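Long-range contacts in branched-chain alpha-ketoacid decarboxylase (PDB 2VBF), which probably decarboxylates branched-chain and aromatic alpha-keto acids to aldehydes, with thiamine diphosphate and magnesium as cofactors: residues A[247-258]-A[347-358]; A[431-439]-A[461-472]. All blocks are in the same frame, centred on the assembly; numbering follows the deposited sequence.

Contact 1: residues A[247-258]-A[347-358]; sequences TVTQFVSETKLP and VSSLSELKGIEY
Val347 CG1 meets Val248 CG2 at 4.0 Å where the end of helix 343-348 comes against helix 245-255 of the central domain, a Rossmann-like alpha/beta fold. The chain then makes a 3-10 turn and runs along helix 245-255 toward its C-terminal end. Leu350 CB sits over one face of the Phe251 ring, 3.9 Å from its centroid, in a CH-pi contact, while Leu350 CD1 rests on the CD2-CE2 side. Phe251 CG, anti to its own backbone N (chi1 174°), carries the ring out to this leucine. Ser351 OG lies near the ring plane at its edge, and a water links this hydroxyl to Thr247 O. Ile356 and Thr255 lie side by side, with Ile356 CB 3.9 Å from Thr255 CG2. Glu357 OE2 forms a long salt bridge with Lys256 NZ. Tyr358 N donates an almost straight bond (169°) to Thr255 O, 2.9 Å away, and Tyr358 OH is held by Gln361 O. With an alanine in place of this tyrosine, Pro258 would probably lose the surface it packs on and Gln361 O its hydroxyl partner. Pro258 CD stands 3.8 Å from the centroid of the Tyr358 ring, 14° off the normal.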
# COMPACT_ATOMS: atom_id res chain seq x y z
N THR A 247 24.20 -1.40 -25.47
CA THR A 247 25.54 -1.99 -25.48
C THR A 247 25.49 -3.46 -25.93
O THR A 247 26.25 -3.88 -26.81
CB THR A 247 26.19 -1.87 -24.08
OG1 THR A 247 26.36 -0.48 -23.74
CG2 THR A 247 27.55 -2.56 -24.01
N VAL A 248 24.59 -4.23 -25.33
CA VAL A 248 24.40 -5.62 -25.73
C VAL A 248 23.87 -5.75 -27.17
O VAL A 248 24.32 -6.62 -27.93
CB VAL A 248 23.45 -6.35 -24.73
CG1 VAL A 248 23.20 -7.80 -25.17
CG2 VAL A 248 24.02 -6.29 -23.33
N THR A 249 22.92 -4.89 -27.54
CA THR A 249 22.36 -4.89 -28.88
C THR A 249 23.47 -4.65 -29.90
O THR A 249 23.54 -5.38 -30.88
CB THR A 249 21.23 -3.84 -29.00
OG1 THR A 249 20.10 -4.26 -28.19
CG2 THR A 249 20.78 -3.65 -30.42
N GLN A 250 24.35 -3.69 -29.63
CA GLN A 250 25.48 -3.39 -30.53
C GLN A 250 26.43 -4.58 -30.62
O GLN A 250 26.87 -4.95 -31.71
CB GLN A 250 26.25 -2.14 -30.06
CG GLN A 250 27.30 -1.64 -31.07
CD GLN A 250 27.97 -0.34 -30.62
OE1 GLN A 250 28.71 -0.32 -29.64
NE2 GLN A 250 27.73 0.74 -31.36
N PHE A 251 26.77 -5.17 -29.48
CA PHE A 251 27.63 -6.37 -29.45
C PHE A 251 27.05 -7.52 -30.30
O PHE A 251 27.74 -8.10 -31.14
CB PHE A 251 27.84 -6.84 -28.01
CG PHE A 251 28.60 -8.14 -27.89
CD1 PHE A 251 29.91 -8.23 -28.35
CD2 PHE A 251 28.00 -9.25 -27.31
CE1 PHE A 251 30.62 -9.42 -28.24
CE2 PHE A 251 28.72 -10.45 -27.20
CZ PHE A 251 30.02 -10.53 -27.66
N VAL A 252 25.78 -7.83 -30.08
CA VAL A 252 25.11 -8.91 -30.82
C VAL A 252 25.00 -8.58 -32.30
O VAL A 252 25.15 -9.46 -33.15
CB VAL A 252 23.70 -9.20 -30.20
CG1 VAL A 252 22.90 -10.13 -31.09
CG2 VAL A 252 23.87 -9.76 -28.80
N SER A 253 24.72 -7.31 -32.61
CA SER A 253 24.62 -6.83 -33.98
C SER A 253 25.93 -7.08 -34.74
O SER A 253 25.93 -7.63 -35.84
CB SER A 253 24.30 -5.33 -33.97
OG SER A 253 24.14 -4.83 -35.27
N GLU A 254 27.04 -6.67 -34.13
CA GLU A 254 28.35 -6.71 -34.77
C GLU A 254 28.84 -8.16 -34.97
O GLU A 254 29.44 -8.48 -36.00
CB GLU A 254 29.37 -5.88 -33.97
CG GLU A 254 29.07 -4.37 -34.02
CD GLU A 254 29.91 -3.51 -33.06
OE1 GLU A 254 30.56 -4.05 -32.16
OE2 GLU A 254 29.91 -2.26 -33.22
N THR A 255 28.56 -9.01 -33.99
CA THR A 255 29.04 -10.41 -33.98
C THR A 255 28.08 -11.43 -34.60
O THR A 255 28.48 -12.57 -34.86
CB THR A 255 29.31 -10.88 -32.54
OG1 THR A 255 28.08 -10.83 -31.79
CG2 THR A 255 30.35 -10.02 -31.85
N LYS A 256 26.81 -11.03 -34.80
CA LYS A 256 25.74 -11.87 -35.35
C LYS A 256 25.36 -13.05 -34.45
O LYS A 256 24.72 -13.99 -34.91
CB LYS A 256 26.08 -12.37 -36.76
CG LYS A 256 26.56 -11.27 -37.68
CD LYS A 256 26.67 -11.75 -39.12
CE LYS A 256 27.21 -10.65 -40.04
NZ LYS A 256 28.55 -10.15 -39.58
N LEU A 257 25.74 -12.98 -33.17
CA LEU A 257 25.54 -14.10 -32.25
C LEU A 257 24.05 -14.33 -32.01
O LEU A 257 23.31 -13.36 -31.83
CB LEU A 257 26.23 -13.86 -30.91
CG LEU A 257 27.76 -13.97 -30.90
CD1 LEU A 257 28.35 -13.28 -29.68
CD2 LEU A 257 28.19 -15.45 -30.97
N PRO A 258 23.61 -15.60 -32.01
CA PRO A 258 22.23 -15.89 -31.61
C PRO A 258 21.96 -15.39 -30.18
O PRO A 258 22.84 -15.50 -29.32
CB PRO A 258 22.14 -17.42 -31.68
CG PRO A 258 23.25 -17.82 -32.59
CD PRO A 258 24.33 -16.83 -32.37
N VAL A 347 30.52 -6.21 -19.16
CA VAL A 347 29.57 -6.15 -20.27
C VAL A 347 29.94 -5.07 -21.28
O VAL A 347 29.87 -5.29 -22.49
CB VAL A 347 28.12 -5.97 -19.77
CG1 VAL A 347 27.15 -5.75 -20.93
CG2 VAL A 347 27.71 -7.18 -18.95
N SER A 348 30.38 -3.91 -20.78
CA SER A 348 30.76 -2.80 -21.67
C SER A 348 32.10 -3.04 -22.37
O SER A 348 32.44 -2.33 -23.32
CB SER A 348 30.79 -1.48 -20.90
OG SER A 348 31.74 -1.50 -19.86
N SER A 349 32.87 -4.04 -21.93
CA SER A 349 34.13 -4.40 -22.59
C SER A 349 33.94 -5.46 -23.68
O SER A 349 34.91 -5.86 -24.33
CB SER A 349 35.15 -4.88 -21.55
OG SER A 349 34.72 -6.07 -20.91
N LEU A 350 32.70 -5.91 -23.88
CA LEU A 350 32.44 -6.95 -24.88
C LEU A 350 32.75 -6.49 -26.31
O LEU A 350 33.19 -7.29 -27.13
CB LEU A 350 30.99 -7.45 -24.79
CG LEU A 350 30.66 -8.35 -23.59
CD1 LEU A 350 29.17 -8.68 -23.59
CD2 LEU A 350 31.50 -9.64 -23.59
N SER A 351 32.52 -5.21 -26.61
CA SER A 351 32.81 -4.70 -27.95
C SER A 351 34.28 -4.28 -28.15
O SER A 351 34.66 -3.82 -29.22
CB SER A 351 31.83 -3.59 -28.36
OG SER A 351 30.63 -4.14 -28.90
N GLU A 352 35.11 -4.45 -27.12
CA GLU A 352 36.57 -4.50 -27.30
C GLU A 352 36.98 -5.79 -28.01
O GLU A 352 38.09 -5.88 -28.56
CB GLU A 352 37.32 -4.47 -25.96
CG GLU A 352 37.36 -3.14 -25.21
CD GLU A 352 38.04 -3.28 -23.85
OE1 GLU A 352 38.87 -4.21 -23.67
OE2 GLU A 352 37.75 -2.46 -22.94
N LEU A 353 36.12 -6.81 -27.94
CA LEU A 353 36.43 -8.10 -28.54
C LEU A 353 36.20 -8.01 -30.03
O LEU A 353 35.13 -7.60 -30.49
CB LEU A 353 35.57 -9.23 -27.94
CG LEU A 353 35.63 -9.41 -26.42
CD1 LEU A 353 34.80 -10.61 -26.01
CD2 LEU A 353 37.06 -9.56 -25.91
N LYS A 354 37.22 -8.39 -30.78
CA LYS A 354 37.21 -8.32 -32.22
C LYS A 354 37.27 -9.71 -32.83
O LYS A 354 37.76 -10.66 -32.22
CB LYS A 354 38.41 -7.49 -32.70
CG LYS A 354 38.36 -6.03 -32.26
CD LYS A 354 37.27 -5.28 -33.00
CE LYS A 354 37.03 -3.90 -32.45
NZ LYS A 354 35.95 -3.23 -33.20
N GLY A 355 36.77 -9.81 -34.06
CA GLY A 355 36.91 -11.02 -34.84
C GLY A 355 35.91 -12.11 -34.54
O GLY A 355 36.03 -13.20 -35.08
N ILE A 356 34.91 -11.81 -33.71
CA ILE A 356 33.84 -12.76 -33.43
C ILE A 356 32.74 -12.58 -34.46
O ILE A 356 32.17 -11.50 -34.59
CB ILE A 356 33.25 -12.59 -32.00
CG1 ILE A 356 34.35 -12.79 -30.94
CG2 ILE A 356 32.12 -13.59 -31.78
CD1 ILE A 356 33.99 -12.25 -29.57
N GLU A 357 32.45 -13.65 -35.20
CA GLU A 357 31.42 -13.62 -36.22
C GLU A 357 30.75 -14.99 -36.35
O GLU A 357 31.35 -15.96 -36.81
CB GLU A 357 32.02 -13.19 -37.56
CG GLU A 357 30.98 -12.92 -38.63
CD GLU A 357 31.59 -12.58 -39.99
OE1 GLU A 357 32.77 -12.15 -40.04
OE2 GLU A 357 30.88 -12.76 -41.00
N TYR A 358 29.49 -15.06 -35.92
CA TYR A 358 28.68 -16.27 -36.08
C TYR A 358 28.31 -16.43 -37.56
O TYR A 358 27.78 -15.51 -38.16
CB TYR A 358 27.42 -16.19 -35.23
CG TYR A 358 26.53 -17.40 -35.35
CD1 TYR A 358 26.93 -18.65 -34.87
CD2 TYR A 358 25.28 -17.31 -35.95
CE1 TYR A 358 26.12 -19.76 -34.99
CE2 TYR A 358 24.46 -18.41 -36.07
CZ TYR A 358 24.88 -19.63 -35.58
OH TYR A 358 24.03 -20.70 -35.72
O HOH W 1 28.64 -3.17 -27.39

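Contact 2: residues A[431-439]-A[461-472]; sequences FPAALGSQI and ELGLSIREKLNP
Leu435 reaches from helix 430-440 into the groove beside Ser465 and Leu470. The two helical segments run nearly parallel, 21° apart, with axes 10.6 Å from each other at closest approach. Segment 461-472 belongs to the connection between the two halves of the thiamine diphosphate motif, the GDG that holds Asp452 and the NN that ends in Asn479, both magnesium ligands. Starting at the backbone of Leu435, CB touches Leu470 CD1 at 4.0 Å. CG stands anti to the carbonyl carbon (chi1 -60°), and the fork it carries opens onto the other segment. CD1 turns to the start of helix 462-467, 3.6 Å from Glu461 O, and also meets Glu461 CB and Leu464 CD2. CD2 presses on Ser465 CB at 3.9 Å and has Leu470 CD1 and Pro472 CG as further neighbours. One turn on, Ile439 CG1 packs 3.7 Å from Leu470 CD2, a leucine delivered by the Schellman motif at Lys469. One turn back, the edge of the Phe431 ring faces the backbone of Leu462, with CE2 3.4 Å from Leu462 N. Pro432 CG lies across Glu461 CG, whose carboxylate leads away to Asn74, Asn69 and the backbone N of Ala70. Gln438 OE1 comes near Pro472 CA, but its amide is spent on His446 N and Ser444 O. Side chains thus meet across the contact mostly through carbon, and Ser465 OG donates to Leu462 O within its own segment. Met78 of helix 72-86 touches Pro432, Leu435 and Leu464, Ile67 of strand 65-68 touches Ile439 and Leu464, and Met542 of strand 542-548 touches Ser465 and Pro472, so the helix pair is wedged between its own sheet and the N-terminal domain.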
# COMPACT_ATOMS: atom_id res chain seq x y z
N PHE A 431 0.11 0.04 -13.99
CA PHE A 431 -0.57 1.28 -14.34
C PHE A 431 0.28 2.50 -13.93
O PHE A 431 0.72 3.25 -14.80
CB PHE A 431 -2.04 1.31 -13.88
CG PHE A 431 -2.75 2.62 -14.19
CD1 PHE A 431 -2.68 3.18 -15.47
CD2 PHE A 431 -3.48 3.26 -13.21
CE1 PHE A 431 -3.33 4.41 -15.74
CE2 PHE A 431 -4.11 4.49 -13.47
CZ PHE A 431 -4.05 5.04 -14.75
N PRO A 432 0.58 2.68 -12.63
CA PRO A 432 1.51 3.78 -12.34
C PRO A 432 2.89 3.61 -13.01
O PRO A 432 3.51 4.60 -13.43
CB PRO A 432 1.63 3.74 -10.80
CG PRO A 432 0.43 2.96 -10.32
CD PRO A 432 0.13 1.98 -11.41
N ALA A 433 3.38 2.38 -13.08
CA ALA A 433 4.70 2.14 -13.70
C ALA A 433 4.73 2.58 -15.17
O ALA A 433 5.70 3.21 -15.62
CB ALA A 433 5.08 0.66 -13.57
N ALA A 434 3.68 2.27 -15.92
CA ALA A 434 3.58 2.71 -17.31
C ALA A 434 3.61 4.23 -17.42
O ALA A 434 4.24 4.78 -18.34
CB ALA A 434 2.31 2.16 -17.96
N LEU A 435 2.93 4.91 -16.51
CA LEU A 435 2.90 6.37 -16.50
C LEU A 435 4.29 6.91 -16.18
O LEU A 435 4.74 7.87 -16.81
CB LEU A 435 1.90 6.92 -15.48
CG LEU A 435 0.44 6.52 -15.70
CD1 LEU A 435 -0.45 7.18 -14.65
CD2 LEU A 435 -0.05 6.86 -17.09
N GLY A 436 4.95 6.32 -15.20
CA GLY A 436 6.31 6.74 -14.84
C GLY A 436 7.30 6.60 -15.98
O GLY A 436 8.09 7.51 -16.26
N SER A 437 7.26 5.45 -16.63
CA SER A 437 8.10 5.18 -17.79
C SER A 437 7.77 6.14 -18.94
O SER A 437 8.67 6.64 -19.61
CB SER A 437 7.93 3.72 -18.22
OG SER A 437 8.78 3.41 -19.31
N GLN A 438 6.49 6.41 -19.16
CA GLN A 438 6.06 7.36 -20.20
C GLN A 438 6.58 8.77 -19.96
O GLN A 438 6.94 9.46 -20.92
CB GLN A 438 4.53 7.37 -20.32
CG GLN A 438 3.98 8.29 -21.41
CD GLN A 438 4.42 7.90 -22.81
OE1 GLN A 438 3.71 7.18 -23.51
NE2 GLN A 438 5.61 8.36 -23.22
N ILE A 439 6.60 9.20 -18.70
CA ILE A 439 7.17 10.49 -18.29
C ILE A 439 8.69 10.48 -18.55
O ILE A 439 9.25 11.47 -19.03
CB ILE A 439 6.87 10.78 -16.79
CG1 ILE A 439 5.38 11.10 -16.62
CG2 ILE A 439 7.73 11.94 -16.27
CD1 ILE A 439 4.86 11.03 -15.17
N GLU A 461 -4.30 6.78 -10.03
CA GLU A 461 -3.30 7.57 -10.77
C GLU A 461 -3.82 8.05 -12.14
O GLU A 461 -3.12 8.76 -12.87
CB GLU A 461 -1.98 6.85 -10.93
CG GLU A 461 -1.28 6.48 -9.60
CD GLU A 461 -1.32 7.57 -8.55
OE1 GLU A 461 -0.91 8.70 -8.86
OE2 GLU A 461 -1.76 7.30 -7.40
N LEU A 462 -5.04 7.66 -12.50
CA LEU A 462 -5.74 8.28 -13.63
C LEU A 462 -5.72 9.82 -13.50
O LEU A 462 -5.51 10.52 -14.49
CB LEU A 462 -7.17 7.73 -13.71
CG LEU A 462 -8.01 7.79 -14.97
CD1 LEU A 462 -7.22 7.64 -16.24
CD2 LEU A 462 -9.10 6.71 -14.88
N GLY A 463 -5.91 10.36 -12.29
CA GLY A 463 -5.86 11.80 -12.08
C GLY A 463 -4.55 12.43 -12.54
O GLY A 463 -4.54 13.42 -13.27
N LEU A 464 -3.44 11.84 -12.09
CA LEU A 464 -2.12 12.26 -12.51
C LEU A 464 -1.95 12.24 -14.03
O LEU A 464 -1.40 13.17 -14.61
CB LEU A 464 -1.07 11.35 -11.84
CG LEU A 464 0.41 11.56 -12.18
CD1 LEU A 464 1.29 10.97 -11.07
CD2 LEU A 464 0.78 10.97 -13.53
N SER A 465 -2.42 11.17 -14.67
CA SER A 465 -2.23 11.03 -16.12
C SER A 465 -2.90 12.19 -16.86
O SER A 465 -2.39 12.67 -17.87
CB SER A 465 -2.72 9.67 -16.63
OG SER A 465 -4.14 9.56 -16.64
N ILE A 466 -4.03 12.64 -16.33
CA ILE A 466 -4.82 13.71 -16.92
C ILE A 466 -4.13 15.04 -16.69
O ILE A 466 -3.91 15.82 -17.64
CB ILE A 466 -6.26 13.72 -16.33
CG1 ILE A 466 -7.00 12.45 -16.77
CG2 ILE A 466 -7.03 14.96 -16.75
CD1 ILE A 466 -8.25 12.12 -15.97
N ARG A 467 -3.75 15.29 -15.44
CA ARG A 467 -3.05 16.52 -15.08
C ARG A 467 -1.75 16.70 -15.86
O ARG A 467 -1.47 17.81 -16.33
CB ARG A 467 -2.73 16.57 -13.57
CG ARG A 467 -2.04 17.85 -13.13
CD ARG A 467 -1.58 17.76 -11.68
NE ARG A 467 -0.54 16.74 -11.56
CZ ARG A 467 -0.38 15.90 -10.54
NH1 ARG A 467 -1.20 15.90 -9.50
NH2 ARG A 467 0.61 15.01 -10.60
N GLU A 468 -0.96 15.64 -15.97
CA GLU A 468 0.34 15.68 -16.66
C GLU A 468 0.23 15.61 -18.19
O GLU A 468 1.25 15.72 -18.90
CB GLU A 468 1.24 14.55 -16.15
CG GLU A 468 1.48 14.59 -14.65
CD GLU A 468 2.17 15.85 -14.20
OE1 GLU A 468 3.02 16.37 -14.96
OE2 GLU A 468 1.87 16.33 -13.08
N LYS A 469 -0.98 15.41 -18.70
CA LYS A 469 -1.25 15.37 -20.14
C LYS A 469 -0.44 14.29 -20.86
O LYS A 469 0.10 14.50 -21.95
CB LYS A 469 -1.05 16.76 -20.76
CG LYS A 469 -2.01 17.78 -20.19
CD LYS A 469 -1.85 19.14 -20.84
CE LYS A 469 -2.74 20.15 -20.16
NZ LYS A 469 -2.31 20.38 -18.76
N LEU A 470 -0.38 13.12 -20.24
CA LEU A 470 0.33 11.98 -20.80
C LEU A 470 -0.54 11.35 -21.87
O LEU A 470 -1.77 11.33 -21.73
CB LEU A 470 0.64 10.96 -19.70
CG LEU A 470 1.41 11.51 -18.50
CD1 LEU A 470 1.68 10.40 -17.49
CD2 LEU A 470 2.70 12.18 -18.93
N ASN A 471 0.09 10.82 -22.91
CA ASN A 471 -0.64 10.28 -24.05
C ASN A 471 -0.43 8.79 -24.30
O ASN A 471 -0.33 8.37 -25.45
CB ASN A 471 -0.24 11.07 -25.29
CG ASN A 471 -0.64 12.50 -25.20
OD1 ASN A 471 -1.76 12.81 -24.76
ND2 ASN A 471 0.24 13.40 -25.63
N PRO A 472 -0.43 7.96 -23.24
CA PRO A 472 -0.26 6.53 -23.50
C PRO A 472 -1.53 5.94 -24.11
O PRO A 472 -2.58 6.58 -24.08
CB PRO A 472 -0.04 5.97 -22.10
CG PRO A 472 -0.88 6.81 -21.27
CD PRO A 472 -0.63 8.20 -21.80

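How the contacts relate
Along the chain contact 1 closes before contact 2 opens, and they lie on opposite sides of the chain's centre, about 36 Å apart between centres and about 16 Å between nearest atoms. They share no sheet. Contact 1 packs beside the mixed sheet of the central domain, where helix 245-255 leads into the inner strand 259-261, and it is remote from the cofactor. Contact 2 packs beside the parallel sheet of the C-terminal domain, where helices 430-440 and 462-467 precede the adjacent strands 445-451 and 473-478; the side chain of Phe431 is about 10 Å from bound thiamine diphosphate. One contact joins helix 245-255 to the chain that follows helix 343-348, the other flanks the cofactor-binding region.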